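Local coordinates for nuclear hormone receptor FTZ-F1 (Drosophila melanogaster, PDB 2XHS), which probably regulates transcription as an NR5A-type nuclear receptor whose ligand-binding domain binds a peptide of the partner protein Fushi tarazu, at residues Q28-A33 against L55-F60; H98-I101 against P106-T109. All blocks are in the same frame, centred on the assembly; numbering follows the deposited sequence.

Interaction 1 (Q28-A33 against L55-F60); sequences QTQLFA and LDQNLF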
loop_
_atom_site.group_PDB
_atom_site.type_symbol
_atom_site.label_atom_id
_atom_site.label_comp_id
_atom_site.label_asym_id
_atom_site.label_seq_id
_atom_site.Cartn_x
_atom_site.Cartn_y
_atom_site.Cartn_z
ATOM N N GLN A 28 4.288 -3.139 11.412
ATOM C CA GLN A 28 5.307 -2.418 12.126
ATOM C C GLN A 28 6.310 -3.366 12.717
ATOM O O GLN A 28 7.467 -3.068 12.796
ATOM C CB GLN A 28 4.711 -1.502 13.190
ATOM C CG GLN A 28 5.721 -0.979 14.195
ATOM C CD GLN A 28 5.306 0.307 14.848
ATOM O OE1 GLN A 28 5.553 0.531 16.028
ATOM N NE2 GLN A 28 4.679 1.170 14.080
ATOM N N THR A 29 5.862 -4.509 13.180
ATOM C CA THR A 29 6.800 -5.420 13.759
ATOM C C THR A 29 7.776 -5.886 12.742
ATOM O O THR A 29 8.953 -5.918 12.973
ATOM C CB THR A 29 6.113 -6.635 14.256
ATOM O OG1 THR A 29 5.077 -6.241 15.133
ATOM C CG2 THR A 29 7.050 -7.438 15.013
ATOM N N GLN A 30 7.262 -6.264 11.601
ATOM C CA GLN A 30 8.087 -6.756 10.556
ATOM C C GLN A 30 9.026 -5.690 10.156
ATOM O O GLN A 30 10.110 -5.964 9.757
ATOM C CB GLN A 30 7.244 -7.100 9.360
ATOM C CG GLN A 30 6.965 -8.543 9.189
ATOM C CD GLN A 30 6.018 -8.755 8.075
ATOM O OE1 GLN A 30 5.823 -7.874 7.259
ATOM N NE2 GLN A 30 5.398 -9.910 8.037
ATOM N N LEU A 31 8.586 -4.461 10.182
ATOM C CA LEU A 31 9.439 -3.419 9.710
ATOM C C LEU A 31 10.664 -3.185 10.528
ATOM O O LEU A 31 11.739 -3.136 10.012
ATOM C CB LEU A 31 8.640 -2.139 9.645
ATOM C CG LEU A 31 9.397 -1.042 8.953
ATOM C CD1 LEU A 31 8.818 0.242 9.297
ATOM C CD2 LEU A 31 10.738 -1.134 9.494
ATOM N N PHE A 32 10.490 -2.963 11.805
ATOM C CA PHE A 32 11.609 -2.734 12.674
ATOM C C PHE A 32 12.446 -3.964 12.869
ATOM O O PHE A 32 13.608 -3.890 13.151
ATOM C CB PHE A 32 11.156 -2.065 13.947
ATOM C CG PHE A 32 10.628 -0.702 13.720
ATOM C CD1 PHE A 32 11.459 0.353 13.590
ATOM C CD2 PHE A 32 9.311 -0.485 13.602
ATOM C CE1 PHE A 32 10.985 1.573 13.374
ATOM C CE2 PHE A 32 8.853 0.747 13.385
ATOM C CZ PHE A 32 9.691 1.766 13.268
ATOM N N ALA A 33 11.845 -5.117 12.718
ATOM C CA ALA A 33 12.598 -6.330 12.859
ATOM C C ALA A 33 13.657 -6.454 11.807
ATOM O O ALA A 33 14.758 -6.835 12.085
ATOM C CB ALA A 33 11.697 -7.464 12.767
ATOM N N LEU A 55 10.991 -2.436 1.196
ATOM C CA LEU A 55 10.002 -2.447 0.163
ATOM C C LEU A 55 9.830 -3.814 -0.391
ATOM O O LEU A 55 8.758 -4.226 -0.696
ATOM C CB LEU A 55 10.430 -1.532 -0.947
ATOM C CG LEU A 55 10.475 -0.061 -0.654
ATOM C CD1 LEU A 55 11.085 0.609 -1.789
ATOM C CD2 LEU A 55 9.124 0.439 -0.459
ATOM N N ASP A 56 10.910 -4.531 -0.524
ATOM C CA ASP A 56 10.805 -5.854 -1.025
ATOM C C ASP A 56 9.953 -6.650 -0.092
ATOM O O ASP A 56 9.092 -7.365 -0.500
ATOM C CB ASP A 56 12.188 -6.474 -1.106
ATOM C CG ASP A 56 12.239 -7.661 -2.015
ATOM O OD1 ASP A 56 11.604 -7.605 -3.045
ATOM O OD2 ASP A 56 12.892 -8.652 -1.703
ATOM N N GLN A 57 10.190 -6.532 1.183
ATOM C CA GLN A 57 9.429 -7.281 2.136
ATOM C C GLN A 57 7.996 -6.884 2.075
ATOM O O GLN A 57 7.122 -7.683 2.205
ATOM C CB GLN A 57 9.965 -6.991 3.510
ATOM C CG GLN A 57 9.357 -7.769 4.620
ATOM C CD GLN A 57 9.893 -7.362 5.959
ATOM O OE1 GLN A 57 9.912 -6.195 6.297
ATOM N NE2 GLN A 57 10.331 -8.323 6.727
ATOM N N ASN A 58 7.758 -5.614 1.887
ATOM C CA ASN A 58 6.421 -5.104 1.891
ATOM C C ASN A 58 5.657 -5.735 0.803
ATOM O O ASN A 58 4.511 -6.046 0.931
ATOM C CB ASN A 58 6.432 -3.616 1.649
ATOM C CG ASN A 58 6.721 -2.851 2.868
ATOM O OD1 ASN A 58 6.791 -3.400 3.931
ATOM N ND2 ASN A 58 6.866 -1.572 2.733
ATOM N N LEU A 59 6.318 -5.911 -0.303
ATOM C CA LEU A 59 5.680 -6.474 -1.443
ATOM C C LEU A 59 5.231 -7.857 -1.167
ATOM O O LEU A 59 4.192 -8.246 -1.583
ATOM C CB LEU A 59 6.638 -6.481 -2.592
ATOM C CG LEU A 59 6.857 -5.119 -3.180
ATOM C CD1 LEU A 59 7.790 -5.231 -4.299
ATOM C CD2 LEU A 59 5.577 -4.635 -3.668
ATOM N N PHE A 60 6.030 -8.620 -0.471
ATOM C CA PHE A 60 5.675 -9.973 -0.195
ATOM C C PHE A 60 4.442 -9.995 0.619
ATOM O O PHE A 60 3.566 -10.787 0.413
ATOM C CB PHE A 60 6.760 -10.608 0.615
ATOM C CG PHE A 60 7.877 -11.123 -0.185
ATOM C CD1 PHE A 60 7.785 -12.308 -0.820
ATOM C CD2 PHE A 60 9.039 -10.432 -0.275
ATOM C CE1 PHE A 60 8.815 -12.776 -1.526
ATOM C CE2 PHE A 60 10.063 -10.920 -0.982
ATOM C CZ PHE A 60 9.946 -12.085 -1.610
#

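Interaction 2 (H98-I101 against P106-T109); sequences HHRI and PDET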
loop_
_atom_site.group_PDB
_atom_site.type_symbol
_atom_site.label_atom_id
_atom_site.label_comp_id
_atom_site.label_asym_id
_atom_site.label_seq_id
_atom_site.Cartn_x
_atom_site.Cartn_y
_atom_site.Cartn_z
ATOM N N HIS A 98 -1.495 5.455 5.473
ATOM C CA HIS A 98 -2.209 4.940 6.604
ATOM C C HIS A 98 -1.444 4.930 7.900
ATOM O O HIS A 98 -1.947 5.271 8.912
ATOM C CB HIS A 98 -2.588 3.540 6.240
ATOM C CG HIS A 98 -3.036 2.695 7.374
ATOM N ND1 HIS A 98 -2.433 1.510 7.690
ATOM C CD2 HIS A 98 -4.071 2.824 8.216
ATOM C CE1 HIS A 98 -3.052 0.962 8.706
ATOM N NE2 HIS A 98 -4.049 1.743 9.045
ATOM N N HIS A 99 -0.232 4.456 7.875
ATOM C CA HIS A 99 0.576 4.397 9.056
ATOM C C HIS A 99 1.027 5.701 9.589
ATOM O O HIS A 99 1.163 5.890 10.752
ATOM C CB HIS A 99 1.726 3.465 8.823
ATOM C CG HIS A 99 1.294 2.058 8.675
ATOM N ND1 HIS A 99 0.911 1.291 9.737
ATOM C CD2 HIS A 99 1.134 1.292 7.585
ATOM C CE1 HIS A 99 0.553 0.104 9.312
ATOM N NE2 HIS A 99 0.682 0.078 8.007
ATOM N N ARG A 100 1.334 6.595 8.696
ATOM C CA ARG A 100 1.812 7.859 9.099
ATOM C C ARG A 100 0.727 8.535 9.850
ATOM O O ARG A 100 0.976 9.235 10.789
ATOM C CB ARG A 100 2.182 8.664 7.888
ATOM C CG ARG A 100 3.476 9.341 8.008
ATOM C CD ARG A 100 3.479 10.570 7.201
ATOM N NE ARG A 100 4.651 11.385 7.448
ATOM C CZ ARG A 100 4.709 12.676 7.208
ATOM N NH1 ARG A 100 3.674 13.292 6.713
ATOM N NH2 ARG A 100 5.799 13.340 7.448
ATOM N N ILE A 101 -0.492 8.386 9.388
ATOM C CA ILE A 101 -1.585 9.037 10.056
ATOM C C ILE A 101 -2.184 8.271 11.183
ATOM O O ILE A 101 -2.338 8.780 12.254
ATOM C CB ILE A 101 -2.744 9.225 9.136
ATOM C CG1 ILE A 101 -2.549 10.417 8.238
ATOM C CG2 ILE A 101 -3.922 9.490 9.934
ATOM C CD1 ILE A 101 -3.333 10.361 7.020
ATOM N N PRO A 106 6.946 7.676 12.282
ATOM C CA PRO A 106 7.744 8.876 12.183
ATOM C C PRO A 106 8.590 8.944 10.959
ATOM O O PRO A 106 8.831 7.971 10.306
ATOM C CB PRO A 106 8.607 8.794 13.414
ATOM C CG PRO A 106 8.664 7.438 13.726
ATOM C CD PRO A 106 7.422 6.820 13.360
ATOM N N ASP A 107 9.038 10.133 10.644
ATOM C CA ASP A 107 9.823 10.346 9.462
ATOM C C ASP A 107 11.155 9.669 9.428
ATOM O O ASP A 107 11.594 9.280 8.384
ATOM C CB ASP A 107 9.928 11.807 9.153
ATOM C CG ASP A 107 8.635 12.382 8.860
ATOM O OD1 ASP A 107 7.645 11.753 9.190
ATOM O OD2 ASP A 107 8.591 13.454 8.295
ATOM N N GLU A 108 11.796 9.532 10.571
ATOM C CA GLU A 108 13.089 8.901 10.630
ATOM C C GLU A 108 13.277 8.201 11.928
ATOM O O GLU A 108 12.524 8.388 12.813
ATOM C CB GLU A 108 14.176 9.924 10.443
ATOM C CG GLU A 108 14.156 10.988 11.455
ATOM C CD GLU A 108 15.038 12.126 11.103
ATOM O OE1 GLU A 108 14.811 12.755 10.071
ATOM O OE2 GLU A 108 15.953 12.410 11.874
ATOM N N THR A 109 14.274 7.354 12.010
ATOM C CA THR A 109 14.555 6.642 13.222
ATOM C C THR A 109 16.044 6.442 13.345
ATOM O O THR A 109 16.726 6.426 12.374
ATOM C CB THR A 109 13.854 5.320 13.215
ATOM O OG1 THR A 109 14.001 4.705 14.481
ATOM C CG2 THR A 109 14.455 4.443 12.228
#

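Interaction 1 (Q28-A33 against L55-F60)
Gln-57 reaches across to helix 24-39 and brings its terminal amide up to the backbone carbonyl of Gln-30. As modelled, Gln-57 OE1 lies 3.5 Å from Gln-30 O, and since both are acceptors the pair is a close approach without a hydrogen bond. Gln-57 NE2, the atom that could donate, stands slightly farther off, 3.8 Å from Gln-30 O. At 2.80 Å resolution the two ends of an amide are hard to tell apart, so this orientation deserves caution. The amide also comes alongside the first carbons of the Gln-30 side chain, with Gln-57 NE2 4.2 Å from Gln-30 CG and Gln-57 OE1 equally far from Gln-30 CB. The planes of the two side-chain amides are turned by 31°. Gln-57 spans the gap because CG swings anti to the backbone N (chi1 -175°) and the chain runs straight on through CG; between the two segments the closest CA atoms, Leu-31 CA and Gln-57 CA, are 8.5 Å apart. Cutting Gln-57 back to an alanine removes this amide and is likely to open a gap beside the Gln-30 carbonyl, leaving the two turns without their main contact.

Farther out, Gln-57 also packs on Leu-34, and Asn-58 leans on Trp-27, both on helix 24-39. Other residues of 55-60 face elsewhere: Asp-56 OD1 is hydrogen-bonded to Leu-235 N at the C-terminal helix 234-240, while Phe-60 packs against an apolar side chain of the bound peptide. Helix 47-67 thus contributes to the peptide site as well as to the helical sandwich of the receptor domain. Between 28-33 and 55-60 the chemistry is that of van der Waals contact at a partly buried, polar seam, without a directional bond from one segment to the other.

Interaction 2 (H98-I101 against P106-T109)
Arg-100 and Asp-107 meet edge on, with the guanidinium and carboxylate planes tilted by 25°. The carboxylate approaches at the guanidinium edge, and its carbon, Asp-107 CG, lies in the guanidinium plane. Both oxygens converge on one nitrogen: Arg-100 NH2 is 2.9 Å from Asp-107 OD2 and 3.0 Å from Asp-107 OD1, each oxygen being met on its syn side. The bond to OD1 is the straighter of the two (155° at the hydrogen), and OD2 lies almost exactly in the guanidinium plane. Arg-100 NE adds a weak third bond, 3.5 Å from Asp-107 OD1. The result is a bifurcated grip from NH2 with a side contribution from NE, rather than an even pair of parallel bonds.

Arg-100 does most of the reaching, and Asp-107 turns to meet it. Arg-100 does not start out toward 106-109, but its chain, extended from CG to NE, carries the guanidinium there. On Asp-107, CG stands anti to the carbonyl carbon (chi1 -63°), beside the backbone N, which turns the carboxylate to the arginine. The far nitrogen, Arg-100 NH1, is hydrogen-bonded to Gln-138 OE1 and Asn-135 OD1 on helix 135-143, so the guanidinium is held from two directions. Asp-107 in turn shares a backbone hydrogen bond with Met-120, just beyond strand 116-118.

The salt bridge joins the C-terminal end of helix 77-102 to the entry of the short beta hairpin that follows it in the nuclear receptor ligand-binding domain. On this surface the negative carboxylate would be expected to balance the arginine's positive charge, while the neutral amide oxygens at NH1 help to fix the rotation of the guanidinium.

The centres of interactions 1 and 2 are 14 Å apart, and their nearest atoms come within about 4 Å without touching. Helix 24-39 connects them: Trp-27, one residue ahead of 28-33, takes the side chain of Asn-58 from interaction 1 and stacks with the ring of His-99 from 98-101. A second route runs through the end of the hairpin, where Leu-31 packs on Leu-119 and the adjoining Met-120 bonds to the backbone of Asp-107. Segment 55-60 of interaction 1 also reaches the bound peptide, through Phe-60, which takes no part in the contact with 28-33, whereas interaction 2 ties helix 77-102 to the hairpin by charge.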